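Local coordinates for protein 3-dehydroquinate dehydratase (Zymomonas mobilis subsp. mobilis, PDB 6SMF) that probably catalyses the trans-dehydration of 3-dehydroquinate to 3-dehydroshikimate through an enolate intermediate, the third step of chorismate biosynthesis, as a type II dehydroquinase dodecamer, at residues Q56-Q68 and L80-I92. Numbering follows the deposited sequence.
With TRS (2-amino-2-hydroxymethyl-propane-1,3-diol), chain F; SO4 (sulfate ion), chain G.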
loop_
_atom_site.group_PDB
_atom_site.type_symbol
_atom_site.label_atom_id
_atom_site.label_comp_id
_atom_site.label_asym_id
_atom_site.label_seq_id
_atom_site.Cartn_x
_atom_site.Cartn_y
_atom_site.Cartn_z
ATOM N N GLN A 56 -13.581 31.790 -14.128
ATOM C CA GLN A 56 -13.989 30.404 -13.852
ATOM C C GLN A 56 -13.851 29.636 -15.155
ATOM O O GLN A 56 -14.133 30.217 -16.209
ATOM C CB GLN A 56 -15.425 30.358 -13.328
ATOM C CG GLN A 56 -15.817 28.991 -12.809
ATOM C CD GLN A 56 -16.320 28.085 -13.907
ATOM O OE1 GLN A 56 -16.902 28.568 -14.896
ATOM N NE2 GLN A 56 -16.097 26.780 -13.721
ATOM N N SER A 57 -13.444 28.377 -15.068
ATOM C CA SER A 57 -13.420 27.455 -16.213
ATOM C C SER A 57 -13.518 26.035 -15.679
ATOM O O SER A 57 -13.053 25.790 -14.536
ATOM C CB SER A 57 -12.199 27.674 -17.060
ATOM O OG SER A 57 -12.062 26.660 -18.053
ATOM N N ASN A 58 -14.123 25.169 -16.477
ATOM C CA ASN A 58 -14.154 23.708 -16.251
ATOM C C ASN A 58 -12.870 23.093 -16.822
ATOM O O ASN A 58 -12.724 21.865 -16.709
ATOM C CB ASN A 58 -15.446 23.085 -16.785
ATOM C CG ASN A 58 -16.669 23.758 -16.185
ATOM O OD1 ASN A 58 -16.652 24.085 -14.993
ATOM N ND2 ASN A 58 -17.700 24.030 -17.005
ATOM N N HIS A 59 -11.958 23.896 -17.393
ATOM C CA HIS A 59 -10.763 23.381 -18.123
ATOM C C HIS A 59 -9.513 23.593 -17.277
ATOM O O HIS A 59 -9.200 24.742 -16.912
ATOM C CB HIS A 59 -10.610 24.017 -19.513
ATOM C CG HIS A 59 -11.780 23.776 -20.412
ATOM N ND1 HIS A 59 -11.710 22.940 -21.515
ATOM C CD2 HIS A 59 -13.054 24.232 -20.366
ATOM C CE1 HIS A 59 -12.895 22.902 -22.102
ATOM N NE2 HIS A 59 -13.734 23.670 -21.397
ATOM N N GLU A 60 -8.816 22.499 -16.999
ATOM C CA GLU A 60 -7.522 22.493 -16.279
ATOM C C GLU A 60 -6.570 23.458 -16.995
ATOM O O GLU A 60 -5.918 24.300 -16.333
ATOM C CB GLU A 60 -7.050 21.046 -16.285
ATOM C CG GLU A 60 -5.721 20.826 -15.608
ATOM C CD GLU A 60 -5.406 19.336 -15.567
ATOM O OE1 GLU A 60 -4.514 18.963 -14.725
ATOM O OE2 GLU A 60 -6.080 18.553 -16.392
ATOM N N GLY A 61 -6.497 23.340 -18.324
ATOM C CA GLY A 61 -5.613 24.179 -19.135
ATOM C C GLY A 61 -5.878 25.666 -18.929
ATOM O O GLY A 61 -4.883 26.469 -18.938
ATOM N N ALA A 62 -7.150 26.071 -18.800
ATOM C CA ALA A 62 -7.495 27.493 -18.579
ATOM C C ALA A 62 -6.845 27.996 -17.283
ATOM O O ALA A 62 -6.240 29.064 -17.302
ATOM C CB ALA A 62 -8.978 27.701 -18.609
ATOM N N LEU A 63 -6.902 27.241 -16.197
ATOM C CA LEU A 63 -6.324 27.687 -14.899
ATOM C C LEU A 63 -4.818 27.901 -15.055
ATOM O O LEU A 63 -4.277 28.869 -14.475
ATOM C CB LEU A 63 -6.660 26.665 -13.823
ATOM C CG LEU A 63 -8.158 26.481 -13.614
ATOM C CD1 LEU A 63 -8.441 25.363 -12.659
ATOM C CD2 LEU A 63 -8.778 27.741 -13.091
ATOM N N ILE A 64 -4.163 27.062 -15.845
ATOM C CA ILE A 64 -2.692 27.176 -16.051
ATOM C C ILE A 64 -2.422 28.441 -16.882
ATOM O O ILE A 64 -1.602 29.286 -16.413
ATOM C CB ILE A 64 -2.133 25.893 -16.671
ATOM C CG1 ILE A 64 -2.301 24.707 -15.703
ATOM C CG2 ILE A 64 -0.704 26.097 -17.080
ATOM C CD1 ILE A 64 -2.356 23.350 -16.380
ATOM N N ASP A 65 -3.112 28.599 -18.025
ATOM C CA ASP A 65 -3.009 29.831 -18.877
ATOM C C ASP A 65 -3.125 31.064 -17.967
ATOM O O ASP A 65 -2.283 31.940 -18.035
ATOM C CB ASP A 65 -4.089 29.912 -19.967
ATOM C CG ASP A 65 -4.154 28.778 -21.007
ATOM O OD1 ASP A 65 -3.080 28.140 -21.306
ATOM O OD2 ASP A 65 -5.268 28.608 -21.562
ATOM N N TRP A 66 -4.115 31.078 -17.075
ATOM C CA TRP A 66 -4.433 32.227 -16.179
ATOM C C TRP A 66 -3.324 32.405 -15.143
ATOM O O TRP A 66 -2.899 33.531 -14.933
ATOM C CB TRP A 66 -5.828 32.097 -15.545
ATOM C CG TRP A 66 -6.915 32.216 -16.563
ATOM C CD1 TRP A 66 -6.835 32.860 -17.766
ATOM C CD2 TRP A 66 -8.249 31.705 -16.485
ATOM N NE1 TRP A 66 -8.006 32.743 -18.457
ATOM C CE2 TRP A 66 -8.902 32.068 -17.686
ATOM C CE3 TRP A 66 -8.964 30.981 -15.528
ATOM C CZ2 TRP A 66 -10.228 31.735 -17.947
ATOM C CZ3 TRP A 66 -10.285 30.669 -15.778
ATOM C CH2 TRP A 66 -10.902 31.036 -16.973
ATOM N N LEU A 67 -2.809 31.327 -14.565
ATOM C CA LEU A 67 -1.657 31.454 -13.650
ATOM C C LEU A 67 -0.515 32.119 -14.399
ATOM O O LEU A 67 0.085 33.037 -13.837
ATOM C CB LEU A 67 -1.295 30.063 -13.111
ATOM C CG LEU A 67 -2.273 29.537 -12.057
ATOM C CD1 LEU A 67 -2.116 28.031 -11.886
ATOM C CD2 LEU A 67 -2.071 30.283 -10.727
ATOM N N GLN A 68 -0.258 31.705 -15.638
ATOM C CA GLN A 68 0.911 32.199 -16.411
ATOM C C GLN A 68 0.660 33.664 -16.787
ATOM O O GLN A 68 1.614 34.473 -16.782
ATOM C CB GLN A 68 1.147 31.322 -17.653
ATOM C CG GLN A 68 1.450 29.855 -17.346
ATOM C CD GLN A 68 1.706 29.025 -18.582
ATOM O OE1 GLN A 68 1.486 29.476 -19.690
ATOM N NE2 GLN A 68 2.179 27.802 -18.407
ATOM N N LEU A 80 -6.692 31.009 -5.717
ATOM C CA LEU A 80 -6.990 29.862 -6.608
ATOM C C LEU A 80 -7.837 28.845 -5.857
ATOM O O LEU A 80 -7.402 28.357 -4.817
ATOM C CB LEU A 80 -5.681 29.222 -7.080
ATOM C CG LEU A 80 -5.857 27.980 -7.944
ATOM C CD1 LEU A 80 -6.695 28.300 -9.190
ATOM C CD2 LEU A 80 -4.489 27.405 -8.309
ATOM N N ASN A 81 -9.032 28.600 -6.374
ATOM C CA ASN A 81 -9.908 27.471 -6.002
ATOM C C ASN A 81 -9.981 26.568 -7.235
ATOM O O ASN A 81 -10.800 26.825 -8.105
ATOM C CB ASN A 81 -11.268 27.982 -5.528
ATOM C CG ASN A 81 -12.067 26.838 -4.981
ATOM O OD1 ASN A 81 -11.704 25.706 -5.259
ATOM N ND2 ASN A 81 -13.122 27.111 -4.227
ATOM N N ALA A 82 -9.075 25.611 -7.360
ATOM C CA ALA A 82 -8.989 24.672 -8.502
ATOM C C ALA A 82 -10.108 23.623 -8.440
ATOM O O ALA A 82 -10.160 22.782 -9.316
ATOM C CB ALA A 82 -7.628 24.026 -8.499
ATOM N N ALA A 83 -10.975 23.667 -7.436
ATOM C CA ALA A 83 -12.056 22.669 -7.216
ATOM C C ALA A 83 -11.477 21.247 -7.377
ATOM O O ALA A 83 -10.412 20.988 -6.744
ATOM C CB ALA A 83 -13.209 22.929 -8.127
ATOM N N ALA A 84 -12.083 20.356 -8.182
ATOM C CA ALA A 84 -11.640 18.938 -8.233
ATOM C C ALA A 84 -10.206 18.833 -8.756
ATOM O O ALA A 84 -9.579 17.867 -8.434
ATOM C CB ALA A 84 -12.549 18.097 -9.079
ATOM N N TYR A 85 -9.718 19.787 -9.550
ATOM C CA TYR A 85 -8.375 19.675 -10.158
ATOM C C TYR A 85 -7.331 19.827 -9.044
ATOM O O TYR A 85 -6.168 19.437 -9.268
ATOM C CB TYR A 85 -8.165 20.681 -11.304
ATOM C CG TYR A 85 -8.953 20.418 -12.560
ATOM C CD1 TYR A 85 -9.091 19.143 -13.073
ATOM C CD2 TYR A 85 -9.565 21.454 -13.263
ATOM C CE1 TYR A 85 -9.807 18.908 -14.236
ATOM C CE2 TYR A 85 -10.302 21.224 -14.410
ATOM C CZ TYR A 85 -10.418 19.944 -14.907
ATOM O OH TYR A 85 -11.135 19.675 -16.038
ATOM N N THR A 86 -7.709 20.399 -7.896
ATOM C CA THR A 86 -6.826 20.496 -6.696
ATOM C C THR A 86 -6.241 19.113 -6.370
ATOM O O THR A 86 -5.088 19.046 -5.950
ATOM C CB THR A 86 -7.551 20.906 -5.405
ATOM O OG1 THR A 86 -8.389 22.092 -5.500
ATOM C CG2 THR A 86 -6.496 21.042 -4.319
ATOM N N HIS A 87 -7.007 18.046 -6.594
ATOM C CA HIS A 87 -6.688 16.666 -6.177
ATOM C C HIS A 87 -6.034 15.876 -7.314
ATOM O O HIS A 87 -5.482 14.813 -7.007
ATOM C CB HIS A 87 -7.934 15.970 -5.613
ATOM C CG HIS A 87 -8.741 16.866 -4.739
ATOM N ND1 HIS A 87 -8.195 17.525 -3.627
ATOM C CD2 HIS A 87 -10.015 17.292 -4.862
ATOM C CE1 HIS A 87 -9.099 18.319 -3.099
ATOM N NE2 HIS A 87 -10.239 18.201 -3.841
ATOM N N THR A 88 -5.962 16.396 -8.543
ATOM C CA THR A 88 -5.438 15.626 -9.705
ATOM C C THR A 88 -4.283 16.361 -10.406
ATOM O O THR A 88 -3.503 15.688 -11.099
ATOM C CB THR A 88 -6.592 15.296 -10.672
ATOM O OG1 THR A 88 -7.164 16.485 -11.157
ATOM C CG2 THR A 88 -7.762 14.580 -10.022
ATOM N N SER A 89 -4.166 17.684 -10.301
ATOM C CA SER A 89 -3.355 18.460 -11.281
ATOM C C SER A 89 -1.902 18.665 -10.822
ATOM O O SER A 89 -1.608 19.647 -10.166
ATOM C CB SER A 89 -3.987 19.755 -11.667
ATOM O OG SER A 89 -3.258 20.270 -12.779
ATOM N N VAL A 90 -1.018 17.782 -11.261
ATOM C CA VAL A 90 0.441 18.009 -11.231
ATOM C C VAL A 90 0.749 19.246 -12.071
ATOM O O VAL A 90 1.651 20.025 -11.677
ATOM C CB VAL A 90 1.215 16.791 -11.734
ATOM C CG1 VAL A 90 2.705 17.070 -11.766
ATOM C CG2 VAL A 90 0.941 15.566 -10.858
ATOM N N ALA A 91 -0.008 19.486 -13.139
ATOM C CA ALA A 91 0.321 20.589 -14.068
ATOM C C ALA A 91 0.047 21.922 -13.369
ATOM O O ALA A 91 0.874 22.860 -13.596
ATOM C CB ALA A 91 -0.451 20.438 -15.353
ATOM N N ILE A 92 -1.028 22.013 -12.550
ATOM C CA ILE A 92 -1.295 23.257 -11.772
ATOM C C ILE A 92 -0.224 23.434 -10.692
ATOM O O ILE A 92 0.186 24.564 -10.440
ATOM C CB ILE A 92 -2.718 23.283 -11.221
ATOM C CG1 ILE A 92 -3.700 23.611 -12.347
ATOM C CG2 ILE A 92 -2.885 24.269 -10.076
ATOM C CD1 ILE A 92 -5.121 23.205 -12.000
HETATM C C TRS F . -6.101 14.939 -15.195
HETATM C C1 TRS F . -5.190 15.642 -14.189
HETATM C C2 TRS F . -5.343 13.846 -15.973
HETATM C C3 TRS F . -7.340 14.379 -14.472
HETATM N N TRS F . -6.533 16.010 -16.170
HETATM O O1 TRS F . -5.867 16.692 -13.520
HETATM O O2 TRS F . -4.269 14.366 -16.764
HETATM O O3 TRS F . -8.371 13.897 -15.337
HETATM S S SO4 G . -8.526 20.923 -21.384
HETATM O O1 SO4 G . -8.891 21.729 -22.540
HETATM O O2 SO4 G . -7.651 19.856 -21.848
HETATM O O3 SO4 G . -7.838 21.789 -20.379
HETATM O O4 SO4 G . -9.745 20.324 -20.813
HETATM O O HOH W 1 -9.516 19.729 -17.965
HETATM O O HOH W 2 -1.746 17.194 -14.380
#
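Glu60 and Ser89 meet where the first turns of two helices come together, the carboxylate of one taking the hydroxyl that caps the other. Ser89, the N-cap of helix 90-98, donates to Glu60 OE1 (OG to OE1 2.7 Å), on the lone pair turned away from the other carboxylate oxygen. The same OG accepts from Ile92 N at 2.8 Å, a capping bond, and is thus donor and acceptor at once. The backbone sets Glu60 CB over the Tyr85 ring face, 3.8 Å from the centroid, in a CH-pi contact, while CG anti to the backbone N (chi1 179°) and an extended chain carry the carboxylate on to Ser89. The Tyr85 hydroxyl donates to Asn58 O (OH to O 2.8 Å), tilted 21° from the carbonyl plane, and accepts from a water that also accepts a hydrogen bond from Glu60 N and donates to a sulfate. That sulfate receives Gly61 N (N to O3 2.9 Å) and His59 ND1 as well; His59 NE2 is bonded to Asp65 of a neighbouring subunit. Equivalent groups of two neighbouring subunits bind the same ion, at a trimer junction of the dodecamer. A Tris molecule, like the sulfate probably from the crystallisation liquor, also joins three copies: its amine donates to Glu60 OE2 (N to OE2 2.6 Å) and its O1 to OE1 (2.9 Å). OE1 further accepts, weakly, from a water held by Ala91 N. Beneath these polar groups the packing is apolar: Ile92 fits as a knob among Glu60, Leu63, Ile64 and Leu67, while Ile64 CD1 meets Ala91 CB at 3.6 Å. Leu67 and Leu63 reach Leu80 of strand 77-81, closing part of the helix-sheet core of this flavodoxin-like fold. The Ser89 hydroxyl and the start of helix 90-98 would favour an ionised Glu60, the Tris amine adding to this in the crystal.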